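Local coordinates for protein esterase (Rhizomucor miehei, PDB 4WY5) that probably hydrolyses carboxylic esters as a carboxylesterase of the alpha/beta-hydrolase fold, at residues T193-A198 and T239-T244; A243-L248 and A276-D281. All coordinates share one frame; numbering follows the deposited sequence.

Interaction 1: T193-A198 and T239-T244; sequences TAVSHA and TLELAT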
loop_
_atom_site.group_PDB
_atom_site.type_symbol
_atom_site.label_atom_id
_atom_site.label_comp_id
_atom_site.label_asym_id
_atom_site.label_seq_id
_atom_site.Cartn_x
_atom_site.Cartn_y
_atom_site.Cartn_z
ATOM N N THR A 193 8.612 9.878 -15.680
ATOM C CA THR A 193 7.598 10.321 -16.652
ATOM C C THR A 193 7.791 11.706 -17.326
ATOM O O THR A 193 7.172 11.971 -18.364
ATOM C CB THR A 193 6.208 10.360 -16.004
ATOM O OG1 THR A 193 6.161 11.411 -15.024
ATOM C CG2 THR A 193 5.858 9.018 -15.370
ATOM N N ALA A 194 8.620 12.580 -16.749
ATOM C CA ALA A 194 8.611 14.018 -17.101
ATOM C C ALA A 194 9.486 14.460 -18.290
ATOM O O ALA A 194 10.621 13.984 -18.458
ATOM C CB ALA A 194 9.018 14.831 -15.883
ATOM N N VAL A 195 8.969 15.403 -19.085
ATOM C CA VAL A 195 9.798 16.113 -20.065
ATOM C C VAL A 195 10.834 16.943 -19.328
ATOM O O VAL A 195 12.017 16.901 -19.639
ATOM C CB VAL A 195 8.988 17.050 -20.985
ATOM C CG1 VAL A 195 9.905 17.663 -22.026
ATOM C CG2 VAL A 195 7.881 16.298 -21.681
ATOM N N SER A 196 10.373 17.685 -18.327
ATOM C CA SER A 196 11.240 18.496 -17.486
ATOM C C SER A 196 10.996 18.198 -16.002
ATOM O O SER A 196 9.891 18.380 -15.503
ATOM C CB SER A 196 11.005 19.982 -17.777
ATOM O OG SER A 196 11.685 20.792 -16.834
ATOM N N HIS A 197 12.038 17.759 -15.297
ATOM C CA HIS A 197 11.894 17.310 -13.910
ATOM C C HIS A 197 11.856 18.461 -12.901
ATOM O O HIS A 197 11.260 18.317 -11.824
ATOM C CB HIS A 197 13.030 16.341 -13.521
ATOM C CG HIS A 197 13.076 15.074 -14.325
ATOM N ND1 HIS A 197 12.204 14.020 -14.116
ATOM C CD2 HIS A 197 13.903 14.681 -15.327
ATOM C CE1 HIS A 197 12.486 13.044 -14.963
ATOM N NE2 HIS A 197 13.515 13.418 -15.706
ATOM N N ALA A 198 12.482 19.593 -13.241
ATOM C CA ALA A 198 12.627 20.725 -12.311
ATOM C C ALA A 198 11.311 21.440 -12.030
ATOM O O ALA A 198 11.241 22.317 -11.182
ATOM C CB ALA A 198 13.652 21.724 -12.848
ATOM N N THR A 239 8.312 10.195 -23.048
ATOM C CA THR A 239 8.042 10.912 -21.814
ATOM C C THR A 239 6.535 10.890 -21.543
ATOM O O THR A 239 5.781 11.742 -22.035
ATOM C CB THR A 239 8.578 12.379 -21.877
ATOM O OG1 THR A 239 8.052 13.047 -23.030
ATOM C CG2 THR A 239 10.115 12.395 -21.929
ATOM N N LEU A 240 6.131 9.888 -20.753
ATOM C CA LEU A 240 4.751 9.586 -20.382
ATOM C C LEU A 240 3.909 10.807 -19.945
ATOM O O LEU A 240 2.690 10.833 -20.121
ATOM C CB LEU A 240 4.750 8.553 -19.241
ATOM C CG LEU A 240 4.763 7.021 -19.427
ATOM C CD1 LEU A 240 4.270 6.582 -20.785
ATOM C CD2 LEU A 240 6.118 6.397 -19.101
ATOM N N GLU A 241 4.553 11.803 -19.355
ATOM C CA GLU A 241 3.847 12.994 -18.890
ATOM C C GLU A 241 3.050 13.700 -20.005
ATOM O O GLU A 241 2.060 14.387 -19.729
ATOM C CB GLU A 241 4.860 13.946 -18.269
ATOM C CG GLU A 241 4.332 15.217 -17.696
ATOM C CD GLU A 241 5.454 16.203 -17.516
ATOM O OE1 GLU A 241 6.407 16.148 -18.333
ATOM O OE2 GLU A 241 5.404 17.000 -16.555
ATOM N N LEU A 242 3.454 13.489 -21.258
ATOM C CA LEU A 242 2.804 14.135 -22.405
ATOM C C LEU A 242 1.493 13.479 -22.841
ATOM O O LEU A 242 0.774 14.023 -23.684
ATOM C CB LEU A 242 3.759 14.170 -23.608
ATOM C CG LEU A 242 5.023 15.027 -23.449
ATOM C CD1 LEU A 242 5.912 14.997 -24.711
ATOM C CD2 LEU A 242 4.639 16.452 -23.065
ATOM N N ALA A 243 1.181 12.320 -22.269
ATOM C CA ALA A 243 0.021 11.553 -22.713
ATOM C C ALA A 243 -1.284 12.334 -22.559
ATOM O O ALA A 243 -1.509 13.001 -21.549
ATOM C CB ALA A 243 -0.057 10.236 -21.957
ATOM N N THR A 244 -2.133 12.251 -23.578
ATOM C CA THR A 244 -3.456 12.870 -23.542
ATOM C C THR A 244 -4.458 11.976 -22.834
ATOM O O THR A 244 -4.188 10.800 -22.583
ATOM C CB THR A 244 -4.026 13.127 -24.944
ATOM O OG1 THR A 244 -4.297 11.866 -25.574
ATOM C CG2 THR A 244 -3.076 13.961 -25.792
HETATM O O HOH W 1 7.868 18.425 -17.416
#

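Interaction 2: A243-L248 and A276-D281; sequences ATKADL and AEAGVD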
loop_
_atom_site.group_PDB
_atom_site.type_symbol
_atom_site.label_atom_id
_atom_site.label_comp_id
_atom_site.label_asym_id
_atom_site.label_seq_id
_atom_site.Cartn_x
_atom_site.Cartn_y
_atom_site.Cartn_z
ATOM N N ALA A 243 1.181 12.320 -22.269
ATOM C CA ALA A 243 0.021 11.553 -22.713
ATOM C C ALA A 243 -1.284 12.334 -22.559
ATOM O O ALA A 243 -1.509 13.001 -21.549
ATOM C CB ALA A 243 -0.057 10.236 -21.957
ATOM N N THR A 244 -2.133 12.251 -23.578
ATOM C CA THR A 244 -3.456 12.870 -23.542
ATOM C C THR A 244 -4.458 11.976 -22.834
ATOM O O THR A 244 -4.188 10.800 -22.583
ATOM C CB THR A 244 -4.026 13.127 -24.944
ATOM O OG1 THR A 244 -4.297 11.866 -25.574
ATOM C CG2 THR A 244 -3.076 13.961 -25.792
ATOM N N LYS A 245 -5.616 12.547 -22.513
ATOM C CA LYS A 245 -6.732 11.783 -21.978
ATOM C C LYS A 245 -7.142 10.673 -22.965
ATOM O O LYS A 245 -7.504 9.554 -22.554
ATOM C CB LYS A 245 -7.897 12.729 -21.675
ATOM C CG LYS A 245 -9.003 12.159 -20.817
ATOM C CD LYS A 245 -9.907 13.285 -20.297
ATOM C CE LYS A 245 -11.328 12.806 -20.064
ATOM N NZ LYS A 245 -11.858 12.165 -21.297
ATOM N N ALA A 246 -7.056 10.979 -24.264
ATOM C CA ALA A 246 -7.363 10.011 -25.327
ATOM C C ALA A 246 -6.328 8.889 -25.420
ATOM O O ALA A 246 -6.676 7.720 -25.619
ATOM C CB ALA A 246 -7.469 10.730 -26.679
ATOM N N ASP A 247 -5.057 9.256 -25.267
ATOM C CA ASP A 247 -3.979 8.278 -25.250
ATOM C C ASP A 247 -4.180 7.224 -24.154
ATOM O O ASP A 247 -3.845 6.057 -24.354
ATOM C CB ASP A 247 -2.617 8.968 -25.060
ATOM C CG ASP A 247 -2.144 9.712 -26.315
ATOM O OD1 ASP A 247 -2.442 9.234 -27.437
ATOM O OD2 ASP A 247 -1.459 10.760 -26.177
ATOM N N LEU A 248 -4.736 7.633 -23.016
ATOM C CA LEU A 248 -4.779 6.790 -21.821
ATOM C C LEU A 248 -6.081 6.006 -21.634
ATOM O O LEU A 248 -6.119 5.028 -20.878
ATOM C CB LEU A 248 -4.543 7.663 -20.587
ATOM C CG LEU A 248 -3.175 8.343 -20.529
ATOM C CD1 LEU A 248 -3.025 9.138 -19.250
ATOM C CD2 LEU A 248 -2.059 7.306 -20.645
ATOM N N ALA A 276 -6.377 8.147 -13.761
ATOM C CA ALA A 276 -7.726 8.174 -13.185
ATOM C C ALA A 276 -8.677 9.128 -13.930
ATOM O O ALA A 276 -9.861 8.837 -14.105
ATOM C CB ALA A 276 -7.655 8.545 -11.696
ATOM N N GLU A 277 -8.152 10.250 -14.401
ATOM C CA GLU A 277 -8.946 11.196 -15.186
ATOM C C GLU A 277 -9.464 10.563 -16.488
ATOM O O GLU A 277 -10.540 10.909 -16.979
ATOM C CB GLU A 277 -8.114 12.447 -15.482
ATOM C CG GLU A 277 -8.736 13.416 -16.483
ATOM C CD GLU A 277 -7.753 14.488 -16.960
ATOM O OE1 GLU A 277 -7.990 15.084 -18.037
ATOM O OE2 GLU A 277 -6.731 14.715 -16.275
ATOM N N ALA A 278 -8.700 9.622 -17.033
ATOM C CA ALA A 278 -9.071 8.968 -18.278
ATOM C C ALA A 278 -9.958 7.761 -18.030
ATOM O O ALA A 278 -10.294 7.036 -18.967
ATOM C CB ALA A 278 -7.825 8.550 -19.053
ATOM N N GLY A 279 -10.320 7.526 -16.773
ATOM C CA GLY A 279 -11.271 6.471 -16.463
ATOM C C GLY A 279 -10.672 5.114 -16.138
ATOM O O GLY A 279 -11.400 4.124 -15.983
ATOM N N VAL A 280 -9.347 5.067 -16.035
ATOM C CA VAL A 280 -8.628 3.834 -15.723
ATOM C C VAL A 280 -8.664 3.530 -14.219
ATOM O O VAL A 280 -8.515 4.429 -13.389
ATOM C CB VAL A 280 -7.138 3.913 -16.198
ATOM C CG1 VAL A 280 -6.403 2.582 -15.983
ATOM C CG2 VAL A 280 -7.048 4.361 -17.650
ATOM N N ASP A 281 -8.865 2.261 -13.874
ATOM C CA ASP A 281 -8.762 1.805 -12.486
ATOM C C ASP A 281 -7.330 1.917 -11.939
ATOM O O ASP A 281 -6.436 1.212 -12.401
ATOM C CB ASP A 281 -9.232 0.353 -12.380
ATOM C CG ASP A 281 -10.716 0.237 -12.052
ATOM O OD1 ASP A 281 -11.428 1.268 -12.071
ATOM O OD2 ASP A 281 -11.172 -0.892 -11.773
#

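Interaction 1: T193-A198 and T239-T244
Glu241 reaches across to the backbone of Val195 with its carboxylate. Its CG lies anti to the backbone N (chi1 -178°) and the chain runs on extended, which carries the carboxylate over Ala194 to the next peptide. There Glu241 OE1 accepts from Val195 N at 2.8 Å, and the N-H meets it nearly along the C-O axis. Glu241 OE1 also rests 3.3 Å from Ala194 CA. A water accepts from Ser196 N and lies where it can donate to Glu241 OE1. The other oxygen, OE2, is hydrogen-bonded to the hydroxyl of Tyr200.

At the root of this side chain the backbone answers in the reverse direction. Glu241 N donates to Thr193 O at 2.8 Å, tilted 29° from the carbonyl plane. Glu241 therefore binds the 193-198 loop through both its main chain and its carboxylate.

Apolar groups pack around these bonds. Val195 sets CG2 against the 3-10 turn 240-242, where it touches Leu242 CD2 at 3.5 Å. The two side chains cross at about a right angle. Val195 CG2 also lies 3.5 Å from Thr239 OG1. Further in, Thr193 CB meets Leu240 CB at 4.0 Å, again with the side chains at about a right angle. Tyr271 of helix 265-277 touches both Thr193 and Leu240.

The contact joins the loop after strand 185-189 of the alpha/beta-hydrolase fold to the loop before helix 245-248. The Val195 N-H on Glu241 OE1 and the Tyr200 hydroxyl on OE2 hold both oxygens, which fixes the carboxylate's rotation and probably favours its ionised form.

Interaction 2: A243-L248 and A276-D281
Lys245 lays its aliphatic chain over the last turn of helix 265-277, across the side chain of Glu277 at about a right angle. Its CG stands anti to the backbone N (chi1 -166°), which sends the chain out along this helix end. Lys245 CD comes 3.5 Å from Glu277 OE1, and Lys245 CE sits 3.7 Å from Glu277 O. The chain then bends at its last torsion. The charged ends do not meet: Lys245 NZ and Glu277 OE1 are 5.8 Å apart, and any attraction between them is probably modest.

Next to this lysine, the methyl of Ala278 points toward the short helix 245-248. Ala278 CB is 3.7 Å from Leu248 CB and equally 3.7 Å from Lys245 O, so it sits against one turn of that helix. No hydrogen bond crosses between the two segments.

Both partners are helix ends with standard signals. Thr244 and Asp247 form a capping box at the start of helix 245-248. Asp247 N donates to Thr244 OG1 at 2.7 Å, and Thr244 N returns a bond to Asp247 OD2, 26° out of the carboxylate plane. Helix 265-277 ends in a Schellman motif, with Gly279 at positive phi (92°). The chain then enters strand 282-287, an edge strand of the alpha/beta-hydrolase sheet within this chain.

Val280, just after the glycine, brings CG2 to 3.4 Å from Leu248 O. It also packs on Leu251. The buried side chain of Leu248 also touches Tyr271 and Gln274 of helix 265-277. Further along the chain, Asp281 packs against Pro302 of the second subunit.

Strand 185-189 leads into loop 193-198, the first segment met from the N terminus. Interaction 1 closes a loop from there to 239-244; the 40 residues between are helices and connections, with no strand. The chain passes at once into 243-248, which shares Ala243 and Thr244 with interaction 1. Interaction 2 then closes a second loop, through strand 254-259 and helix 265-277, to 276-281. The two loops follow one another, overlapping only at the shared residues. The contact centres are 14 Å apart. Together they tie the connections around strands 185-189, 254-259 and 282-287, with Tyr271 of helix 265-277 touching side chains of both.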